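Local coordinates for protein beta-lactamase (Sebaldella termitidis, PDB 6N1N) that probably hydrolyses beta-lactams to substituted beta-amino acids as a class D serine beta-lactamase, an activity associated with antibiotic resistance, at residues I60-E65 with Y169-D174; G23-Y28 with M240-E245. All blocks are in the same frame, centred on the assembly; numbering follows the deposited sequence.

Interaction 1: residues I60-E65 with Y169-D174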
loop_
_atom_site.group_PDB
_atom_site.type_symbol
_atom_site.label_atom_id
_atom_site.label_comp_id
_atom_site.label_asym_id
_atom_site.label_seq_id
_atom_site.Cartn_x
_atom_site.Cartn_y
_atom_site.Cartn_z
ATOM N N ILE A 60 -5.592 2.131 11.988
ATOM C CA ILE A 60 -5.956 3.247 12.846
ATOM C C ILE A 60 -7.452 3.224 13.133
ATOM O O ILE A 60 -7.873 3.427 14.272
ATOM C CB ILE A 60 -5.514 4.580 12.213
ATOM C CG1 ILE A 60 -3.979 4.679 12.172
ATOM C CG2 ILE A 60 -6.072 5.769 12.983
ATOM C CD1 ILE A 60 -3.434 5.826 11.334
ATOM N N PHE A 61 -8.281 2.987 12.106
ATOM C CA PHE A 61 -9.730 2.945 12.308
ATOM C C PHE A 61 -10.121 1.919 13.379
ATOM O O PHE A 61 -10.967 2.198 14.240
ATOM C CB PHE A 61 -10.447 2.612 10.994
ATOM C CG PHE A 61 -10.666 3.793 10.067
ATOM C CD1 PHE A 61 -9.920 4.952 10.166
ATOM C CD2 PHE A 61 -11.616 3.709 9.070
ATOM C CE1 PHE A 61 -10.125 6.000 9.303
ATOM C CE2 PHE A 61 -11.837 4.759 8.210
ATOM C CZ PHE A 61 -11.096 5.906 8.331
ATOM N N LEU A 62 -9.529 0.723 13.344
ATOM C CA LEU A 62 -9.876 -0.285 14.332
ATOM C C LEU A 62 -9.338 0.072 15.705
ATOM O O LEU A 62 -10.055 -0.035 16.701
ATOM C CB LEU A 62 -9.367 -1.654 13.886
ATOM C CG LEU A 62 -10.112 -2.149 12.657
ATOM C CD1 LEU A 62 -9.301 -3.209 11.967
ATOM C CD2 LEU A 62 -11.498 -2.705 13.028
ATOM N N GLU A 63 -8.071 0.483 15.784
ATOM C CA GLU A 63 -7.495 0.773 17.099
ATOM C C GLU A 63 -8.218 1.928 17.785
ATOM O O GLU A 63 -8.410 1.913 19.018
ATOM C CB GLU A 63 -6.002 1.068 16.969
ATOM C CG GLU A 63 -5.236 1.039 18.312
ATOM C CD GLU A 63 -5.164 -0.341 18.936
ATOM O OE1 GLU A 63 -5.426 -1.328 18.224
ATOM O OE2 GLU A 63 -4.811 -0.435 20.138
ATOM N N GLU A 64 -8.623 2.933 17.014
ATOM C CA GLU A 64 -9.333 4.098 17.522
ATOM C C GLU A 64 -10.843 3.898 17.620
ATOM O O GLU A 64 -11.553 4.839 17.990
ATOM C CB GLU A 64 -9.044 5.320 16.639
ATOM C CG GLU A 64 -7.623 5.827 16.755
ATOM C CD GLU A 64 -7.294 6.203 18.179
ATOM O OE1 GLU A 64 -8.035 7.017 18.751
ATOM O OE2 GLU A 64 -6.326 5.666 18.741
ATOM N N GLU A 65 -11.342 2.715 17.281
ATOM C CA GLU A 65 -12.753 2.357 17.421
ATOM C C GLU A 65 -13.666 3.163 16.500
ATOM O O GLU A 65 -14.862 3.305 16.769
ATOM C CB GLU A 65 -13.195 2.490 18.882
ATOM C CG GLU A 65 -12.394 1.563 19.766
ATOM C CD GLU A 65 -12.709 1.715 21.235
ATOM O OE1 GLU A 65 -13.900 1.719 21.581
ATOM O OE2 GLU A 65 -11.760 1.854 22.033
ATOM N N TYR A 169 -4.604 -6.131 14.604
ATOM C CA TYR A 169 -3.706 -6.840 13.702
ATOM C C TYR A 169 -4.406 -8.004 13.002
ATOM O O TYR A 169 -4.202 -8.228 11.797
ATOM C CB TYR A 169 -2.515 -7.376 14.488
ATOM C CG TYR A 169 -1.421 -6.400 14.802
ATOM C CD1 TYR A 169 -0.670 -5.822 13.792
ATOM C CD2 TYR A 169 -1.086 -6.115 16.133
ATOM C CE1 TYR A 169 0.352 -4.947 14.079
ATOM C CE2 TYR A 169 -0.044 -5.237 16.443
ATOM C CZ TYR A 169 0.675 -4.669 15.414
ATOM O OH TYR A 169 1.697 -3.811 15.670
ATOM N N LYS A 170 -5.195 -8.786 13.738
ATOM C CA LYS A 170 -5.797 -9.981 13.155
ATOM C C LYS A 170 -6.761 -9.613 12.025
ATOM O O LYS A 170 -6.743 -10.231 10.949
ATOM C CB LYS A 170 -6.522 -10.797 14.236
ATOM C CG LYS A 170 -7.341 -12.008 13.724
ATOM C CD LYS A 170 -7.705 -12.944 14.888
ATOM C CE LYS A 170 -8.872 -13.882 14.584
ATOM N NZ LYS A 170 -8.504 -15.041 13.728
ATOM N N ILE A 171 -7.586 -8.596 12.247
ATOM C CA ILE A 171 -8.540 -8.164 11.234
ATOM C C ILE A 171 -7.822 -7.594 10.015
ATOM O O ILE A 171 -8.152 -7.928 8.875
ATOM C CB ILE A 171 -9.526 -7.144 11.834
ATOM C CG1 ILE A 171 -10.508 -7.834 12.787
ATOM C CG2 ILE A 171 -10.239 -6.422 10.723
ATOM C CD1 ILE A 171 -11.251 -6.873 13.700
ATOM N N VAL A 172 -6.833 -6.715 10.220
ATOM C CA VAL A 172 -6.213 -6.085 9.060
ATOM C C VAL A 172 -5.417 -7.103 8.250
ATOM O O VAL A 172 -5.492 -7.119 7.020
ATOM C CB VAL A 172 -5.363 -4.867 9.469
ATOM C CG1 VAL A 172 -4.543 -4.354 8.294
ATOM C CG2 VAL A 172 -6.260 -3.739 9.996
ATOM N N LYS A 173 -4.684 -8.010 8.912
ATOM C CA LYS A 173 -3.967 -9.031 8.142
ATOM C C LYS A 173 -4.915 -9.873 7.302
ATOM O O LYS A 173 -4.550 -10.319 6.201
ATOM C CB LYS A 173 -3.127 -9.923 9.076
ATOM C CG LYS A 173 -1.799 -9.274 9.501
ATOM C CD LYS A 173 -1.018 -10.120 10.485
ATOM C CE LYS A 173 0.368 -9.593 10.672
ATOM N NZ LYS A 173 1.182 -10.401 11.626
ATOM N N ASP A 174 -6.150 -10.075 7.772
ATOM C CA ASP A 174 -7.101 -10.872 7.008
ATOM C C ASP A 174 -7.676 -10.068 5.842
ATOM O O ASP A 174 -7.710 -10.550 4.701
ATOM C CB ASP A 174 -8.207 -11.385 7.925
ATOM C CG ASP A 174 -9.162 -12.318 7.214
ATOM O OD1 ASP A 174 -8.735 -13.416 6.800
ATOM O OD2 ASP A 174 -10.342 -11.956 7.096
#
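L62 reaches from helix 56-63 to helix 166-175 and brings one methyl against I171 and V172. The touching is done by one of its two branches: CD1 lies 3.6 Å from CG2 of I171 and also 3.7 Å from CG2 of V172, so a single carbon meets two successive residues of the partner helix. The CB of I171 is also close, 3.9 Å from L62 CD1. The second branch of L62, CD2, takes a looser place 4.2 Å from I171 CD1. Two torsions put the leucine there. Its CG stands beside the backbone N (chi1 -68°), while CD1 continues the chain nearly anti to CA (chi2 160°), which carries that methyl up against helix 166-175; the nearest CA atoms of the two segments, of L62 and I171, are 8.6 Å apart. V172 answers with the branch that sits beside its own backbone N. The leucine crosses both partners at a slant, and the three residues are buried, without a hydrogen bond between the segments. V172 packs further on S58 and L59, one turn earlier in the leucine's helix. A polar link runs beside this apolar core: OE1 of E63 accepts a hydrogen bond from the backbone N of S165 and is hydrogen-bonded to OG1 of T168, at the start of helix 166-175. Just beyond L62 the helix ends in a Schellman motif, where E65 takes positive phi. The contact lies away from the predicted nucleophile S51 and the carboxylated K54. The arrangement is helix-helix packing within the transpeptidase-like fold of class D beta-lactamases, joining the helix that follows those two residues to the one that leads into edge strand 177-180.

Interaction 2: residues G23-Y28 with M240-E245; sequences GSVTIY and MMAFRE
The ring of F243 receives I27 at its edge, near the ring plane. The terminal methyl of the isoleucine, CD1, is 4.0 Å from CE1 and 4.1 Å from CD1 of the phenylalanine, so it straddles one C-C bond of the rim rather than resting over a face. F216 of strand 212-222 meets the same ring in an edge-to-face arrangement. The other flat group, the guanidinium of R244, has the carbonyl O of M240 3.9 Å above its centre on one face, with M241 N over the same face nearer the rim; M240 and M241 are selenomethionines. That carbonyl O also accepts the helical bond from R244 N.

The isoleucine reaches the ring because its chi2 of 162° carries CD1 away from CA in an extended chain. With CG beside the backbone N (chi1 -65°), the F243 ring comes round to the strand, and the two side chains cross at a slant. Two residues along the strand, CG2 of V25 faces CB of A242 at a looser 4.4 Å; the CA atoms of V25 and A242 are 8.0 Å apart, the nearest such pair across the two segments. The four touching residues are buried and wholly apolar in their meeting.

V25 and I27 thus point to the face of the sheet covered by helix 228-245, where L12 of helix 11-18 touches both V25 and A242. The alternate residues T26 and Y28 pack on helix 147-159 across the sheet, while strand 22-29 itself is hydrogen-bonded between strands 34-37 and 212-222.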
loop_
_atom_site.group_PDB
_atom_site.type_symbol
_atom_site.label_atom_id
_atom_site.label_comp_id
_atom_site.label_asym_id
_atom_site.label_seq_id
_atom_site.Cartn_x
_atom_site.Cartn_y
_atom_site.Cartn_z
ATOM N N GLY A 23 10.356 4.525 -12.480
ATOM C CA GLY A 23 10.017 3.974 -11.184
ATOM C C GLY A 23 10.786 2.688 -10.966
ATOM O O GLY A 23 11.778 2.409 -11.650
ATOM N N SER A 24 10.298 1.881 -10.034
ATOM C CA SER A 24 11.098 0.741 -9.619
ATOM C C SER A 24 10.253 -0.264 -8.869
ATOM O O SER A 24 9.127 0.013 -8.423
ATOM C CB SER A 24 12.257 1.191 -8.739
ATOM O OG SER A 24 11.765 1.836 -7.588
ATOM N N VAL A 25 10.854 -1.448 -8.698
ATOM C CA VAL A 25 10.368 -2.494 -7.819
ATOM C C VAL A 25 11.434 -2.727 -6.759
ATOM O O VAL A 25 12.622 -2.821 -7.081
ATOM C CB VAL A 25 10.070 -3.789 -8.585
ATOM C CG1 VAL A 25 11.254 -4.222 -9.384
ATOM C CG2 VAL A 25 9.667 -4.907 -7.621
ATOM N N THR A 26 11.005 -2.757 -5.509
ATOM C CA THR A 26 11.847 -3.037 -4.351
ATOM C C THR A 26 11.214 -4.196 -3.597
ATOM O O THR A 26 10.013 -4.180 -3.327
ATOM C CB THR A 26 11.957 -1.792 -3.439
ATOM O OG1 THR A 26 12.457 -0.695 -4.206
ATOM C CG2 THR A 26 12.874 -2.041 -2.247
ATOM N N ILE A 27 12.029 -5.200 -3.234
ATOM C CA ILE A 27 11.569 -6.372 -2.520
ATOM C C ILE A 27 12.530 -6.645 -1.373
ATOM O O ILE A 27 13.744 -6.455 -1.505
ATOM C CB ILE A 27 11.467 -7.575 -3.479
ATOM C CG1 ILE A 27 10.345 -7.363 -4.498
ATOM C CG2 ILE A 27 11.224 -8.879 -2.716
ATOM C CD1 ILE A 27 10.447 -8.260 -5.698
ATOM N N TYR A 28 11.980 -7.071 -0.238
ATOM C CA TYR A 28 12.772 -7.511 0.908
ATOM C C TYR A 28 12.419 -8.954 1.227
ATOM O O TYR A 28 11.267 -9.264 1.548
ATOM C CB TYR A 28 12.526 -6.628 2.120
ATOM C CG TYR A 28 13.348 -7.018 3.339
ATOM C CD1 TYR A 28 14.702 -6.767 3.383
ATOM C CD2 TYR A 28 12.752 -7.611 4.423
ATOM C CE1 TYR A 28 15.453 -7.112 4.491
ATOM C CE2 TYR A 28 13.482 -7.947 5.546
ATOM C CZ TYR A 28 14.832 -7.697 5.581
ATOM O OH TYR A 28 15.589 -8.033 6.689
HETATM N N MSE A 240 3.843 -9.639 -10.233
HETATM C CA MSE A 240 3.911 -11.101 -10.301
HETATM C C MSE A 240 5.026 -11.543 -11.225
HETATM O O MSE A 240 5.689 -12.548 -10.959
HETATM C CB MSE A 240 2.587 -11.712 -10.780
HETATM C CG MSE A 240 1.365 -11.297 -9.942
HETATM SE SE MSE A 240 1.502 -11.716 -8.030
HETATM C CE MSE A 240 0.818 -13.548 -8.112
HETATM N N MSE A 241 5.229 -10.802 -12.317
HETATM C CA MSE A 241 6.352 -11.092 -13.211
HETATM C C MSE A 241 7.700 -10.949 -12.506
HETATM O O MSE A 241 8.590 -11.778 -12.711
HETATM C CB MSE A 241 6.295 -10.195 -14.459
HETATM C CG MSE A 241 5.192 -10.609 -15.382
HETATM SE SE MSE A 241 4.966 -9.278 -16.795
HETATM C CE MSE A 241 6.814 -8.959 -17.101
ATOM N N ALA A 242 7.859 -9.895 -11.701
ATOM C CA ALA A 242 9.071 -9.745 -10.911
ATOM C C ALA A 242 9.251 -10.925 -9.965
ATOM O O ALA A 242 10.361 -11.460 -9.850
ATOM C CB ALA A 242 9.041 -8.434 -10.132
ATOM N N PHE A 243 8.177 -11.350 -9.284
ATOM C CA PHE A 243 8.289 -12.511 -8.404
ATOM C C PHE A 243 8.736 -13.758 -9.177
ATOM O O PHE A 243 9.605 -14.511 -8.712
ATOM C CB PHE A 243 6.954 -12.821 -7.702
ATOM C CG PHE A 243 6.461 -11.764 -6.736
ATOM C CD1 PHE A 243 7.306 -10.862 -6.117
ATOM C CD2 PHE A 243 5.102 -11.706 -6.434
ATOM C CE1 PHE A 243 6.795 -9.907 -5.225
ATOM C CE2 PHE A 243 4.614 -10.752 -5.536
ATOM C CZ PHE A 243 5.474 -9.872 -4.931
ATOM N N ARG A 244 8.145 -14.001 -10.352
ATOM C CA ARG A 244 8.532 -15.169 -11.138
ATOM C C ARG A 244 9.975 -15.059 -11.598
ATOM O O ARG A 244 10.705 -16.049 -11.600
ATOM C CB ARG A 244 7.584 -15.350 -12.331
ATOM C CG ARG A 244 6.199 -15.841 -11.875
ATOM C CD ARG A 244 5.305 -16.305 -13.016
ATOM N NE ARG A 244 4.934 -15.187 -13.871
ATOM C CZ ARG A 244 3.802 -14.483 -13.767
ATOM N NH1 ARG A 244 2.885 -14.778 -12.853
ATOM N NH2 ARG A 244 3.593 -13.478 -14.596
ATOM N N GLU A 245 10.402 -13.864 -12.004
ATOM C CA GLU A 245 11.794 -13.678 -12.408
ATOM C C GLU A 245 12.749 -14.048 -11.278
ATOM O O GLU A 245 13.804 -14.658 -11.516
ATOM C CB GLU A 245 12.002 -12.230 -12.860
ATOM C CG GLU A 245 13.443 -11.851 -13.130
ATOM C CD GLU A 245 14.020 -12.572 -14.321
ATOM O OE1 GLU A 245 13.317 -12.677 -15.358
ATOM O OE2 GLU A 245 15.179 -13.026 -14.206
#

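Interactions 1 and 2 lie on opposite sides of the chain's centre, their own centres 28 Å apart and their nearest atoms about 14 Å apart, and they share no helix or strand. Along the chain the order is 23-28, 60-65, 169-174, 240-245, so interaction 1 is nested inside the loop that interaction 2 closes. The inner contact joins two helices, the second of which runs on toward strand 177-180 at one edge of the sheet. The outer one lays the C-terminal helix 228-245 on strand 22-29 of that sheet. Interaction 1 thus lies within the helical part of the fold, while interaction 2 joins an early strand to the last helix, each belonging to a separate part of the core.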